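Local coordinates for protein ribokinase RBSK (Mycobacterium tuberculosis, PDB 3GO6) that probably phosphorylates D-ribose at O-5, using ATP and a divalent metal ion, most likely magnesium, to give D-ribose 5-phosphate, at residues 19-28 with 70-79. Sequence-based numbering, arbitrary orientation.
Sequences APRVCVVGSV and GAQVQFSGAF
V28 lays its CG1 methyl over one face of the F79 ring, a CH-pi contact with CG1 4.1 Å from the ring centroid, while its CB meets CZ of F75 at 3.9 Å. A chi1 of 55° tucks CG1 between the two backbone bonds, which points it at the F79 ring, and CG2 also comes near F79 CE1. F75, its CG anti to the backbone N (chi1 174°), runs forward along the neighbouring strand: CD1 lies 4.0 Å from V24 CG1, and CZ reaches the carbonyl O of G26 at 3.4 Å. On the same sheet face, V24 CG2 meets V73 CG1, and V22 CG2 packs on the CB of A71 at 3.6 Å. Six backbone hydrogen bonds, from Q72 N to P20 O through G26 N to S76 O, tie 20-26 to 72-76 as parallel neighbours. Beyond G26 the two backbones diverge, and two waters bridge them, one between G26 O and A78 N (2.8 Å to each), the other between V28 O and A78 O. The CB of S27 points away from 70-79, and its OG hydrogen-bonds OE1 of E152, a predicted substrate-binding residue, near the bound ribose. Strand 72-76 is outermost in the eight-stranded sheet of this PfkB-family fold, and 21-25 lies between it and 146-149; helix 58-68, part of the connection between the two strands, covers V24 and V73, while helix 83-94 packs on F75, V28 and F79.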
ATOM      1  N   ALA A  19      22.764  -4.317  31.903  1.00 31.17           N
ATOM      2  CA  ALA A  19      21.998  -4.495  30.617  1.00 30.20           C
ATOM      3  C   ALA A  19      22.834  -4.011  29.441  1.00 29.21           C
ATOM      4  O   ALA A  19      23.444  -2.950  29.529  1.00 29.33           O
ATOM      5  CB  ALA A  19      20.681  -3.739  30.675  1.00 30.57           C
ATOM      6  N   PRO A  20      22.871  -4.781  28.329  1.00 28.28           N
ATOM      7  CA  PRO A  20      23.680  -4.353  27.187  1.00 27.29           C
ATOM      8  C   PRO A  20      23.106  -3.100  26.537  1.00 25.91           C
ATOM      9  O   PRO A  20      21.894  -2.927  26.501  1.00 25.75           O
ATOM     10  CB  PRO A  20      23.617  -5.551  26.226  1.00 27.01           C
ATOM     11  CG  PRO A  20      22.454  -6.299  26.617  1.00 28.12           C
ATOM     12  CD  PRO A  20      22.191  -6.063  28.073  1.00 28.80           C
ATOM     13  N   ARG A  21      23.984  -2.227  26.069  1.00 24.97           N
ATOM     14  CA  ARG A  21      23.565  -0.991  25.443  1.00 24.56           C
ATOM     15  C   ARG A  21      23.634  -1.218  23.944  1.00 23.02           C
ATOM     16  O   ARG A  21      24.722  -1.373  23.375  1.00 23.23           O
ATOM     17  CB  ARG A  21      24.461   0.184  25.864  1.00 24.07           C
ATOM     18  CG  ARG A  21      24.483   0.439  27.375  1.00 25.97           C
ATOM     19  CD  ARG A  21      25.651   1.350  27.771  1.00 27.77           C
ATOM     20  NE  ARG A  21      26.961   0.772  27.441  1.00 34.49           N
ATOM     21  CZ  ARG A  21      28.113   1.446  27.442  1.00 36.84           C
ATOM     22  NH1 ARG A  21      28.143   2.737  27.759  1.00 38.57           N
ATOM     23  NH2 ARG A  21      29.245   0.830  27.122  1.00 36.96           N
ATOM     24  N   VAL A  22      22.462  -1.263  23.318  1.00 20.73           N
ATOM     25  CA  VAL A  22      22.387  -1.463  21.875  1.00 19.37           C
ATOM     26  C   VAL A  22      22.048  -0.141  21.212  1.00 18.79           C
ATOM     27  O   VAL A  22      21.074   0.507  21.600  1.00 16.91           O
ATOM     28  CB  VAL A  22      21.345  -2.547  21.524  1.00 18.45           C
ATOM     29  CG1 VAL A  22      21.118  -2.610  20.023  1.00 19.04           C
ATOM     30  CG2 VAL A  22      21.809  -3.915  22.088  1.00 18.44           C
ATOM     31  N   CYS A  23      22.867   0.266  20.237  1.00 19.56           N
ATOM     32  CA  CYS A  23      22.520   1.398  19.378  1.00 18.85           C
ATOM     33  C   CYS A  23      22.102   0.918  17.980  1.00 17.78           C
ATOM     34  O   CYS A  23      22.879   0.240  17.283  1.00 17.15           O
ATOM     35  CB  CYS A  23      23.687   2.379  19.266  1.00 19.80           C
ATOM     36  SG  CYS A  23      23.348   3.662  18.044  1.00 27.18           S
ATOM     37  N   VAL A  24      20.869   1.232  17.584  1.00 15.46           N
ATOM     38  CA  VAL A  24      20.390   0.849  16.262  1.00 15.21           C
ATOM     39  C   VAL A  24      20.440   2.078  15.362  1.00 15.15           C
ATOM     40  O   VAL A  24      19.839   3.104  15.675  1.00 15.79           O
ATOM     41  CB  VAL A  24      18.953   0.280  16.313  1.00 15.35           C
ATOM     42  CG1 VAL A  24      18.467  -0.122  14.916  1.00 14.28           C
ATOM     43  CG2 VAL A  24      18.881  -0.894  17.287  1.00 14.87           C
ATOM     44  N   VAL A  25      21.155   1.979  14.253  1.00 14.59           N
ATOM     45  CA  VAL A  25      21.185   3.068  13.279  1.00 14.86           C
ATOM     46  C   VAL A  25      20.513   2.505  12.028  1.00 14.81           C
ATOM     47  O   VAL A  25      21.023   1.569  11.403  1.00 15.05           O
ATOM     48  CB  VAL A  25      22.644   3.553  12.982  1.00 14.66           C
ATOM     49  CG1 VAL A  25      22.675   4.562  11.812  1.00 16.78           C
ATOM     50  CG2 VAL A  25      23.278   4.194  14.225  1.00 13.95           C
ATOM     51  N   GLY A  26      19.347   3.036  11.683  1.00 14.35           N
ATOM     52  CA  GLY A  26      18.556   2.402  10.628  1.00 13.90           C
ATOM     53  C   GLY A  26      17.252   3.092  10.338  1.00 13.94           C
ATOM     54  O   GLY A  26      17.083   4.289  10.647  1.00 14.25           O
ATOM     55  N   SER A  27      16.331   2.343   9.738  1.00 13.09           N
ATOM     56  CA  SER A  27      15.158   2.928   9.124  1.00 12.72           C
ATOM     57  C   SER A  27      13.890   2.775   9.948  1.00 12.15           C
ATOM     58  O   SER A  27      13.753   1.856  10.764  1.00 11.42           O
ATOM     59  CB  SER A  27      14.930   2.271   7.766  1.00 13.09           C
ATOM     60  OG  SER A  27      14.897   0.876   7.966  1.00 14.69           O
ATOM     61  N   VAL A  28      12.962   3.691   9.715  1.00 11.29           N
ATOM     62  CA  VAL A  28      11.654   3.663  10.365  1.00 11.71           C
ATOM     63  C   VAL A  28      10.628   4.036   9.294  1.00 12.16           C
ATOM     64  O   VAL A  28      10.761   5.060   8.625  1.00 11.80           O
ATOM     65  CB  VAL A  28      11.599   4.580  11.652  1.00 12.06           C
ATOM     66  CG1 VAL A  28      12.034   6.058  11.345  1.00 12.09           C
ATOM     67  CG2 VAL A  28      10.213   4.502  12.353  1.00 10.56           C
ATOM     68  N   GLY A  70      15.529  -7.123  26.559  1.00 19.91           N
ATOM     69  CA  GLY A  70      16.241  -6.689  27.770  1.00 20.24           C
ATOM     70  C   GLY A  70      17.401  -5.720  27.579  1.00 20.83           C
ATOM     71  O   GLY A  70      18.068  -5.332  28.553  1.00 20.31           O
ATOM     72  N   ALA A  71      17.666  -5.314  26.336  1.00 19.44           N
ATOM     73  CA  ALA A  71      18.730  -4.353  26.095  1.00 19.63           C
ATOM     74  C   ALA A  71      18.258  -2.935  26.419  1.00 19.97           C
ATOM     75  O   ALA A  71      17.055  -2.643  26.408  1.00 19.97           O
ATOM     76  CB  ALA A  71      19.233  -4.429  24.618  1.00 19.70           C
ATOM     77  N   GLN A  72      19.213  -2.066  26.721  1.00 19.96           N
ATOM     78  CA  GLN A  72      18.938  -0.645  26.780  1.00 20.85           C
ATOM     79  C   GLN A  72      19.244  -0.076  25.404  1.00 19.13           C
ATOM     80  O   GLN A  72      20.380  -0.116  24.948  1.00 19.59           O
ATOM     81  CB  GLN A  72      19.770   0.035  27.869  1.00 21.34           C
ATOM     82  CG  GLN A  72      19.051   1.271  28.429  1.00 29.11           C
ATOM     83  CD  GLN A  72      17.706   0.922  29.100  1.00 37.13           C
ATOM     84  OE1 GLN A  72      17.667   0.162  30.080  1.00 41.05           O
ATOM     85  NE2 GLN A  72      16.603   1.465  28.561  1.00 38.63           N
ATOM     86  N   VAL A  73      18.215   0.430  24.735  1.00 18.11           N
ATOM     87  CA  VAL A  73      18.308   0.703  23.299  1.00 16.80           C
ATOM     88  C   VAL A  73      18.176   2.182  22.973  1.00 16.80           C
ATOM     89  O   VAL A  73      17.299   2.872  23.512  1.00 17.32           O
ATOM     90  CB  VAL A  73      17.238  -0.090  22.510  1.00 16.66           C
ATOM     91  CG1 VAL A  73      17.411   0.116  20.993  1.00 16.57           C
ATOM     92  CG2 VAL A  73      17.302  -1.591  22.865  1.00 16.12           C
ATOM     93  N   GLN A  74      19.056   2.648  22.094  1.00 16.63           N
ATOM     94  CA  GLN A  74      18.935   3.948  21.431  1.00 17.46           C
ATOM     95  C   GLN A  74      18.743   3.735  19.930  1.00 17.74           C
ATOM     96  O   GLN A  74      19.409   2.878  19.325  1.00 17.46           O
ATOM     97  CB  GLN A  74      20.203   4.760  21.645  1.00 17.84           C
ATOM     98  CG  GLN A  74      20.393   5.221  23.095  1.00 20.77           C
ATOM     99  CD  GLN A  74      19.413   6.330  23.487  1.00 24.42           C
ATOM    100  OE1 GLN A  74      18.798   6.990  22.637  1.00 24.08           O
ATOM    101  NE2 GLN A  74      19.263   6.532  24.785  1.00 29.01           N
ATOM    102  N   PHE A  75      17.832   4.498  19.331  1.00 16.93           N
ATOM    103  CA  PHE A  75      17.631   4.450  17.892  1.00 16.50           C
ATOM    104  C   PHE A  75      18.110   5.778  17.283  1.00 17.74           C
ATOM    105  O   PHE A  75      17.825   6.864  17.825  1.00 18.30           O
ATOM    106  CB  PHE A  75      16.160   4.148  17.583  1.00 16.36           C
ATOM    107  CG  PHE A  75      15.800   4.212  16.123  1.00 16.37           C
ATOM    108  CD1 PHE A  75      16.235   3.224  15.232  1.00 15.36           C
ATOM    109  CD2 PHE A  75      15.007   5.261  15.637  1.00 15.92           C
ATOM    110  CE1 PHE A  75      15.890   3.281  13.874  1.00 15.55           C
ATOM    111  CE2 PHE A  75      14.653   5.337  14.274  1.00 16.30           C
ATOM    112  CZ  PHE A  75      15.099   4.343  13.388  1.00 15.23           C
ATOM    113  N   SER A  76      18.870   5.674  16.202  1.00 16.55           N
ATOM    114  CA  SER A  76      19.271   6.812  15.387  1.00 17.41           C
ATOM    115  C   SER A  76      18.710   6.596  13.984  1.00 16.35           C
ATOM    116  O   SER A  76      19.040   5.618  13.314  1.00 15.83           O
ATOM    117  CB  SER A  76      20.800   6.919  15.357  1.00 17.58           C
ATOM    118  OG  SER A  76      21.198   8.029  14.553  1.00 23.52           O
ATOM    119  N   GLY A  77      17.828   7.490  13.555  1.00 16.14           N
ATOM    120  CA  GLY A  77      17.136   7.356  12.276  1.00 15.33           C
ATOM    121  C   GLY A  77      16.500   8.695  11.911  1.00 15.49           C
ATOM    122  O   GLY A  77      16.476   9.632  12.734  1.00 14.77           O
ATOM    123  N   ALA A  78      16.012   8.790  10.675  1.00 14.33           N
ATOM    124  CA  ALA A  78      15.432  10.032  10.162  1.00 14.63           C
ATOM    125  C   ALA A  78      13.943   9.867  10.004  1.00 14.37           C
ATOM    126  O   ALA A  78      13.495   8.953   9.312  1.00 14.33           O
ATOM    127  CB  ALA A  78      16.062  10.393   8.836  1.00 14.50           C
ATOM    128  N   PHE A  79      13.180  10.732  10.674  1.00 14.15           N
ATOM    129  CA  PHE A  79      11.737  10.788  10.519  1.00 13.60           C
ATOM    130  C   PHE A  79      11.455  11.878   9.485  1.00 13.75           C
ATOM    131  O   PHE A  79      12.260  12.800   9.341  1.00 14.13           O
ATOM    132  CB  PHE A  79      11.057  11.181  11.838  1.00 13.97           C
ATOM    133  CG  PHE A  79      11.195  10.161  12.926  1.00 14.63           C
ATOM    134  CD1 PHE A  79      10.309   9.091  13.004  1.00 10.99           C
ATOM    135  CD2 PHE A  79      12.211  10.269  13.877  1.00 17.08           C
ATOM    136  CE1 PHE A  79      10.429   8.130  14.015  1.00 12.83           C
ATOM    137  CE2 PHE A  79      12.339   9.312  14.892  1.00 17.51           C
ATOM    138  CZ  PHE A  79      11.446   8.234  14.953  1.00 14.43           C
TER
HETATM  139  O   HOH W   1      16.461   6.530   9.080  1.00 13.24           O
HETATM  140  O   HOH W   2      11.059   7.786   8.150  1.00 12.10           O